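Local atomic coordinates of ABC transporter, periplasmic solute-binding protein (Rhizobium meliloti, PDB entry 4WED), a protein that probably binds a solute, such as a peptide or a nickel complex, in the periplasm and delivers it to an ABC transporter for import. Residues 438-443 with 455-460; 428-433 with 473-478. All blocks are in the same frame, centred on the assembly; numbering follows the deposited sequence.

Interaction 1 (438-443 with 455-460); sequences LSTFKN and NLDPLI
Asp457, in the opening turn of helix 457-465, reaches across to the chain just leaving helix 430-437 and takes the backbone N-H of Ser439. The hydrogen bond from Ser439 N to Asp457 OD1 is 2.9 Å long with an angle of 151° at the hydrogen. It meets the oxygen on its syn side, 20° out of the carboxylate plane. With CG turned anti to its own carbonyl carbon (chi1 -76°), the carboxylate stands out from the helix toward residues 438-440.

Around that bond the packing is close. Asp457 OD2 lies 3.0 Å from Ser439 CB, a tight touch, while Asp457 OD1 sits 3.5 Å from Leu438 CA. The Leu438 side chain crosses Asp457 at about a right angle, and Leu438 CD1 comes within 3.7 Å of Asp457 OD1.

The apolar part belongs to Leu438 and Ile460. Leu438 CD1 rests 4.0 Å from Ile460 CB and equally near Ile460 CG2, while Ile460 CD1 lies against the Leu438 backbone, 3.7 Å from Leu438 N; Cys437 also touches Ile460.

On the loop side, Lys448 NZ is hydrogen-bonded to the carbonyl oxygens of both Leu438 and Phe441. The buried carboxylate of Asp457 thus has a main-chain N-H as partner, and the apolar Leu438-Ile460 contact flanks that bond where the exit of helix 430-437 meets the beginning of helix 457-465.

Interaction 2 (428-433 with 473-478); sequences DPFGSL and PTIQKV
The end of the Ile475 side chain is the bump here: its CD1 pushes into a hollow walled by Pro429, Phe430 and Leu433. Ile475 CD1 is 3.9 Å from Pro429 CG and 3.8 Å from Phe430 CE1. On the Leu433 wall, Ile475 CD1 lies 3.9 Å from Leu433 CD1, so three side chains at the N-terminal end of helix 430-437 and just before it share the methyl. Ile475 gets there by swinging CG1 anti to its backbone N (chi1 -154°), with the chain running on nearly extended to CD1.

Each wall meets it differently. The proline ring lies across the isoleucine at about a right angle, whereas the Phe430 ring approaches obliquely, offering CE1 and CZ. Leu433 CD1 adds a second touch, 4.1 Å from Ile475 CG1.

This is plain helix-helix packing in the solute-binding protein family 5 fold: the N-terminal end of helix 430-437 and the proline before it lie against helix 471-485. Leu433 CA and Val478 CA, the closest CA pair, are 9.0 Å apart. One turn on from Ile475 in helix 471-485, Val478 meets the other methyl of Leu433 tip to tip, Val478 CG1 to Leu433 CD2 at 4.0 Å.

Behind the hollow, Asp428 OD1 accepts both the N-H and the hydroxyl of Ser432, the latter at 2.6 Å from Ser432 OG. Helix 457-465 closes in from the side, with Ala463 and Thr464 against Phe430 and Leu459 against Val478.

Coming from the N terminus, the chain enters helix 430-437 through residues 428-433, which already carry half of interaction 2. As that helix ends, 438-443 starts a loop without helix or strand, and interaction 1 closes it when 455-460 opens helix 457-465. Only after that helix has run its length and helix 471-485 has begun does 473-478 close interaction 2. The shorter loop therefore lies wholly within the longer one; the two do not cross. Three successive helices are drawn together, and the contacts, with centres about 11 Å apart, meet directly: Val478 CG2 packs on Leu459 O, and Ile460 CD1 on Leu433 O.

Interaction 1 (438-443 with 455-460)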
ATOM      1  N   LEU A 438      -6.243  -0.387 -16.994  1.00 64.79           N
ATOM      2  CA  LEU A 438      -6.141   0.286 -18.285  1.00 66.43           C
ATOM      3  C   LEU A 438      -5.603  -0.687 -19.360  1.00 70.35           C
ATOM      4  O   LEU A 438      -4.470  -1.167 -19.243  1.00 68.47           O
ATOM      5  CB  LEU A 438      -5.241   1.534 -18.164  1.00 66.24           C
ATOM      6  CG  LEU A 438      -5.102   2.529 -19.378  1.00 65.45           C
ATOM      7  CD1 LEU A 438      -6.287   3.453 -19.591  1.00 64.38           C
ATOM      8  CD2 LEU A 438      -3.885   3.402 -19.195  1.00 64.60           C
ATOM      9  N   SER A 439      -6.404  -0.977 -20.393  1.00 73.80           N
ATOM     10  CA  SER A 439      -5.942  -1.816 -21.536  1.00 78.57           C
ATOM     11  C   SER A 439      -4.579  -1.431 -22.082  1.00 79.47           C
ATOM     12  O   SER A 439      -3.734  -2.290 -22.266  1.00 82.77           O
ATOM     13  CB  SER A 439      -6.906  -1.776 -22.728  1.00 81.50           C
ATOM     14  OG  SER A 439      -7.986  -2.658 -22.536  1.00 89.10           O
ATOM     15  N   THR A 440      -4.395  -0.145 -22.382  1.00 80.04           N
ATOM     16  CA  THR A 440      -3.220   0.321 -23.094  1.00 80.00           C
ATOM     17  C   THR A 440      -1.937   0.191 -22.264  1.00 80.05           C
ATOM     18  O   THR A 440      -0.880   0.052 -22.822  1.00 85.57           O
ATOM     19  CB  THR A 440      -3.415   1.768 -23.586  1.00 80.21           C
ATOM     20  OG1 THR A 440      -3.782   2.609 -22.495  1.00 76.87           O
ATOM     21  CG2 THR A 440      -4.505   1.830 -24.637  1.00 81.60           C
ATOM     22  N   PHE A 441      -2.030   0.182 -20.937  1.00 85.37           N
ATOM     23  CA  PHE A 441      -0.852  -0.025 -20.072  1.00 87.59           C
ATOM     24  C   PHE A 441      -0.524  -1.513 -19.951  1.00 90.55           C
ATOM     25  O   PHE A 441      -1.314  -2.289 -19.424  1.00 87.83           O
ATOM     26  CB  PHE A 441      -1.065   0.591 -18.684  1.00 84.09           C
ATOM     27  CG  PHE A 441       0.167   0.545 -17.791  1.00 84.60           C
ATOM     28  CD1 PHE A 441       0.464  -0.601 -17.046  1.00 81.28           C
ATOM     29  CD2 PHE A 441       1.020   1.661 -17.672  1.00 83.62           C
ATOM     30  CE1 PHE A 441       1.575  -0.641 -16.221  1.00 81.35           C
ATOM     31  CE2 PHE A 441       2.139   1.612 -16.843  1.00 81.26           C
ATOM     32  CZ  PHE A 441       2.414   0.466 -16.120  1.00 80.62           C
ATOM     33  N   LYS A 442       0.658  -1.892 -20.422  1.00 96.52           N
ATOM     34  CA  LYS A 442       0.990  -3.295 -20.632  1.00102.97           C
ATOM     35  C   LYS A 442       2.359  -3.633 -20.034  1.00108.56           C
ATOM     36  O   LYS A 442       3.383  -3.437 -20.686  1.00108.11           O
ATOM     37  CB  LYS A 442       0.962  -3.586 -22.140  1.00101.45           C
ATOM     38  N   ASN A 443       2.384  -4.125 -18.795  1.00111.44           N
ATOM     39  CA  ASN A 443       3.663  -4.480 -18.162  1.00117.42           C
ATOM     40  C   ASN A 443       3.829  -5.978 -17.891  1.00120.12           C
ATOM     41  O   ASN A 443       2.964  -6.615 -17.275  1.00116.73           O
ATOM     42  CB  ASN A 443       3.894  -3.694 -16.869  1.00115.88           C
ATOM     43  CG  ASN A 443       5.372  -3.587 -16.504  1.00117.46           C
ATOM     44  OD1 ASN A 443       6.223  -4.320 -17.027  1.00114.89           O
ATOM     45  ND2 ASN A 443       5.684  -2.667 -15.600  1.00116.53           N
ATOM     46  N   ASN A 455     -14.970   1.081 -23.159  1.00 82.55           N
ATOM     47  CA  ASN A 455     -15.789   1.627 -22.055  1.00 78.52           C
ATOM     48  C   ASN A 455     -15.046   2.158 -20.862  1.00 73.63           C
ATOM     49  O   ASN A 455     -15.445   3.193 -20.312  1.00 76.00           O
ATOM     50  CB  ASN A 455     -16.797   0.597 -21.594  1.00 81.35           C
ATOM     51  CG  ASN A 455     -17.786   0.248 -22.685  1.00 90.19           C
ATOM     52  OD1 ASN A 455     -17.742  -0.847 -23.259  1.00 98.55           O
ATOM     53  ND2 ASN A 455     -18.660   1.199 -23.011  1.00 89.84           N
ATOM     54  N   LEU A 456     -14.000   1.446 -20.434  1.00 66.13           N
ATOM     55  CA  LEU A 456     -13.313   1.789 -19.202  1.00 62.63           C
ATOM     56  C   LEU A 456     -12.083   2.669 -19.409  1.00 63.38           C
ATOM     57  O   LEU A 456     -11.804   3.588 -18.616  1.00 63.85           O
ATOM     58  CB  LEU A 456     -12.865   0.524 -18.504  1.00 64.72           C
ATOM     59  CG  LEU A 456     -12.307   0.688 -17.089  1.00 65.72           C
ATOM     60  CD1 LEU A 456     -13.268   1.456 -16.199  1.00 64.94           C
ATOM     61  CD2 LEU A 456     -11.982  -0.666 -16.453  1.00 66.96           C
ATOM     62  N   ASP A 457     -11.315   2.366 -20.439  1.00 63.60           N
ATOM     63  CA  ASP A 457     -10.127   3.156 -20.700  1.00 68.42           C
ATOM     64  C   ASP A 457     -10.444   4.639 -20.691  1.00 69.32           C
ATOM     65  O   ASP A 457      -9.832   5.391 -19.945  1.00 71.58           O
ATOM     66  CB  ASP A 457      -9.440   2.719 -21.994  1.00 68.76           C
ATOM     67  CG  ASP A 457      -8.662   1.408 -21.806  1.00 69.38           C
ATOM     68  OD1 ASP A 457      -8.621   0.842 -20.655  1.00 65.49           O
ATOM     69  OD2 ASP A 457      -8.105   0.938 -22.810  1.00 68.57           O
ATOM     70  N   PRO A 458     -11.446   5.051 -21.450  1.00 70.87           N
ATOM     71  CA  PRO A 458     -11.744   6.475 -21.473  1.00 72.91           C
ATOM     72  C   PRO A 458     -11.955   7.081 -20.098  1.00 68.41           C
ATOM     73  O   PRO A 458     -11.596   8.212 -19.849  1.00 70.25           O
ATOM     74  CB  PRO A 458     -13.029   6.540 -22.302  1.00 75.86           C
ATOM     75  CG  PRO A 458     -12.918   5.392 -23.229  1.00 77.69           C
ATOM     76  CD  PRO A 458     -12.262   4.305 -22.425  1.00 76.23           C
ATOM     77  N   LEU A 459     -12.532   6.320 -19.199  1.00 70.82           N
ATOM     78  CA  LEU A 459     -12.858   6.834 -17.882  1.00 69.61           C
ATOM     79  C   LEU A 459     -11.603   6.865 -17.050  1.00 66.96           C
ATOM     80  O   LEU A 459     -11.381   7.810 -16.283  1.00 68.26           O
ATOM     81  CB  LEU A 459     -13.889   5.929 -17.218  1.00 71.44           C
ATOM     82  CG  LEU A 459     -15.182   5.734 -18.007  1.00 72.76           C
ATOM     83  CD1 LEU A 459     -16.002   4.616 -17.349  1.00 74.04           C
ATOM     84  CD2 LEU A 459     -15.951   7.053 -18.078  1.00 72.26           C
ATOM     85  N   ILE A 460     -10.762   5.850 -17.203  1.00 64.13           N
ATOM     86  CA  ILE A 460      -9.467   5.877 -16.489  1.00 63.83           C
ATOM     87  C   ILE A 460      -8.596   7.039 -16.968  1.00 66.13           C
ATOM     88  O   ILE A 460      -8.082   7.800 -16.133  1.00 65.29           O
ATOM     89  CB  ILE A 460      -8.698   4.539 -16.574  1.00 64.76           C
ATOM     90  CG1 ILE A 460      -9.512   3.411 -15.913  1.00 59.95           C
ATOM     91  CG2 ILE A 460      -7.336   4.656 -15.877  1.00 63.67           C
ATOM     92  CD1 ILE A 460      -8.949   2.028 -16.175  1.00 60.26           C
TER

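Interaction 2 (428-433 with 473-478)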
ATOM      1  N   ASP A 428      -1.701   4.136  -4.568  1.00 50.36           N
ATOM      2  CA  ASP A 428      -3.071   3.908  -5.032  1.00 51.87           C
ATOM      3  C   ASP A 428      -3.850   5.176  -4.809  1.00 51.17           C
ATOM      4  O   ASP A 428      -3.549   5.905  -3.885  1.00 52.21           O
ATOM      5  CB  ASP A 428      -3.753   2.731  -4.262  1.00 52.69           C
ATOM      6  CG  ASP A 428      -3.483   1.389  -4.882  1.00 52.32           C
ATOM      7  OD1 ASP A 428      -3.048   1.369  -6.037  1.00 52.25           O
ATOM      8  OD2 ASP A 428      -3.633   0.351  -4.202  1.00 52.91           O
ATOM      9  N   PRO A 429      -4.901   5.407  -5.593  1.00 52.07           N
ATOM     10  CA  PRO A 429      -5.540   4.381  -6.448  1.00 50.61           C
ATOM     11  C   PRO A 429      -5.009   4.281  -7.849  1.00 52.31           C
ATOM     12  O   PRO A 429      -5.280   3.283  -8.529  1.00 51.66           O
ATOM     13  CB  PRO A 429      -7.010   4.827  -6.474  1.00 51.64           C
ATOM     14  CG  PRO A 429      -6.965   6.292  -6.197  1.00 52.26           C
ATOM     15  CD  PRO A 429      -5.842   6.495  -5.236  1.00 52.87           C
ATOM     16  N   PHE A 430      -4.226   5.277  -8.281  1.00 55.90           N
ATOM     17  CA  PHE A 430      -3.846   5.333  -9.685  1.00 57.73           C
ATOM     18  C   PHE A 430      -2.909   4.227 -10.109  1.00 58.06           C
ATOM     19  O   PHE A 430      -3.022   3.748 -11.251  1.00 60.94           O
ATOM     20  CB  PHE A 430      -3.306   6.716 -10.065  1.00 59.44           C
ATOM     21  CG  PHE A 430      -4.383   7.771 -10.149  1.00 61.95           C
ATOM     22  CD1 PHE A 430      -5.424   7.647 -11.069  1.00 67.56           C
ATOM     23  CD2 PHE A 430      -4.371   8.890  -9.313  1.00 64.43           C
ATOM     24  CE1 PHE A 430      -6.439   8.624 -11.155  1.00 69.42           C
ATOM     25  CE2 PHE A 430      -5.359   9.874  -9.396  1.00 67.24           C
ATOM     26  CZ  PHE A 430      -6.410   9.737 -10.311  1.00 68.29           C
ATOM     27  N   GLY A 431      -2.013   3.797  -9.212  1.00 56.25           N
ATOM     28  CA  GLY A 431      -1.067   2.710  -9.531  1.00 53.33           C
ATOM     29  C   GLY A 431      -1.800   1.444  -9.935  1.00 54.89           C
ATOM     30  O   GLY A 431      -1.501   0.849 -10.953  1.00 55.85           O
ATOM     31  N   SER A 432      -2.798   1.055  -9.147  1.00 54.39           N
ATOM     32  CA  SER A 432      -3.542  -0.173  -9.401  1.00 56.29           C
ATOM     33  C   SER A 432      -4.532  -0.027 -10.522  1.00 55.58           C
ATOM     34  O   SER A 432      -4.672  -0.931 -11.338  1.00 57.42           O
ATOM     35  CB  SER A 432      -4.300  -0.616  -8.144  1.00 55.43           C
ATOM     36  OG  SER A 432      -3.391  -0.937  -7.097  1.00 55.94           O
ATOM     37  N   LEU A 433      -5.233   1.100 -10.547  1.00 53.65           N
ATOM     38  CA  LEU A 433      -6.157   1.373 -11.618  1.00 54.09           C
ATOM     39  C   LEU A 433      -5.496   1.291 -12.969  1.00 55.55           C
ATOM     40  O   LEU A 433      -5.994   0.642 -13.880  1.00 54.77           O
ATOM     41  CB  LEU A 433      -6.742   2.772 -11.484  1.00 55.13           C
ATOM     42  CG  LEU A 433      -7.950   2.847 -10.573  1.00 59.64           C
ATOM     43  CD1 LEU A 433      -8.550   4.246 -10.619  1.00 61.32           C
ATOM     44  CD2 LEU A 433      -9.013   1.805 -10.948  1.00 59.31           C
ATOM     45  N   PRO A 473     -14.921  13.440  -8.591  1.00 68.01           N
ATOM     46  CA  PRO A 473     -16.017  13.032  -9.447  1.00 70.17           C
ATOM     47  C   PRO A 473     -15.533  12.412 -10.752  1.00 69.87           C
ATOM     48  O   PRO A 473     -16.280  11.680 -11.374  1.00 69.19           O
ATOM     49  CB  PRO A 473     -16.771  14.362  -9.727  1.00 70.19           C
ATOM     50  CG  PRO A 473     -15.712  15.395  -9.671  1.00 71.70           C
ATOM     51  CD  PRO A 473     -14.771  14.916  -8.589  1.00 70.35           C
ATOM     52  N   THR A 474     -14.315  12.707 -11.200  1.00 71.19           N
ATOM     53  CA  THR A 474     -13.866  12.059 -12.441  1.00 73.35           C
ATOM     54  C   THR A 474     -13.578  10.590 -12.103  1.00 69.46           C
ATOM     55  O   THR A 474     -14.063   9.670 -12.779  1.00 66.25           O
ATOM     56  CB  THR A 474     -12.649  12.746 -13.088  1.00 74.34           C
ATOM     57  OG1 THR A 474     -12.919  14.145 -13.214  1.00 77.06           O
ATOM     58  CG2 THR A 474     -12.380  12.171 -14.477  1.00 73.43           C
ATOM     59  N   ILE A 475     -12.839  10.376 -11.027  1.00 64.18           N
ATOM     60  CA  ILE A 475     -12.520   9.012 -10.633  1.00 63.04           C
ATOM     61  C   ILE A 475     -13.771   8.252 -10.154  1.00 63.16           C
ATOM     62  O   ILE A 475     -13.825   7.035 -10.287  1.00 59.42           O
ATOM     63  CB  ILE A 475     -11.419   8.962  -9.573  1.00 59.14           C
ATOM     64  CG1 ILE A 475     -10.683   7.633  -9.658  1.00 57.72           C
ATOM     65  CG2 ILE A 475     -12.004   9.177  -8.183  1.00 59.06           C
ATOM     66  CD1 ILE A 475      -9.376   7.617  -8.912  1.00 55.99           C
ATOM     67  N   GLN A 476     -14.779   8.969  -9.649  1.00 62.55           N
ATOM     68  CA  GLN A 476     -15.991   8.305  -9.195  1.00 61.15           C
ATOM     69  C   GLN A 476     -16.650   7.543 -10.340  1.00 62.77           C
ATOM     70  O   GLN A 476     -17.304   6.540 -10.129  1.00 62.01           O
ATOM     71  CB  GLN A 476     -16.974   9.306  -8.588  1.00 59.13           C
ATOM     72  CG  GLN A 476     -18.208   8.665  -7.962  1.00 59.25           C
ATOM     73  CD  GLN A 476     -17.871   7.601  -6.932  1.00 58.23           C
ATOM     74  OE1 GLN A 476     -17.183   7.879  -5.961  1.00 60.88           O
ATOM     75  NE2 GLN A 476     -18.339   6.364  -7.156  1.00 57.37           N
ATOM     76  N   LYS A 477     -16.447   8.015 -11.557  1.00 63.99           N
ATOM     77  CA  LYS A 477     -17.048   7.397 -12.724  1.00 66.36           C
ATOM     78  C   LYS A 477     -16.378   6.074 -13.059  1.00 63.72           C
ATOM     79  O   LYS A 477     -17.034   5.144 -13.545  1.00 61.74           O
ATOM     80  CB  LYS A 477     -16.969   8.316 -13.939  1.00 72.30           C
ATOM     81  CG  LYS A 477     -17.573   9.699 -13.744  1.00 76.90           C
ATOM     82  CD  LYS A 477     -17.446  10.485 -15.031  1.00 84.63           C
ATOM     83  CE  LYS A 477     -18.507  10.042 -16.033  1.00 91.38           C
ATOM     84  NZ  LYS A 477     -18.194  10.518 -17.404  1.00 98.21           N
ATOM     85  N   VAL A 478     -15.077   5.973 -12.810  1.00 60.70           N
ATOM     86  CA  VAL A 478     -14.429   4.663 -12.944  1.00 58.79           C
ATOM     87  C   VAL A 478     -15.137   3.665 -12.004  1.00 55.60           C
ATOM     88  O   VAL A 478     -15.554   2.595 -12.436  1.00 57.77           O
ATOM     89  CB  VAL A 478     -12.912   4.732 -12.696  1.00 58.23           C
ATOM     90  CG1 VAL A 478     -12.286   3.327 -12.702  1.00 57.90           C
ATOM     91  CG2 VAL A 478     -12.255   5.598 -13.754  1.00 60.29           C
TER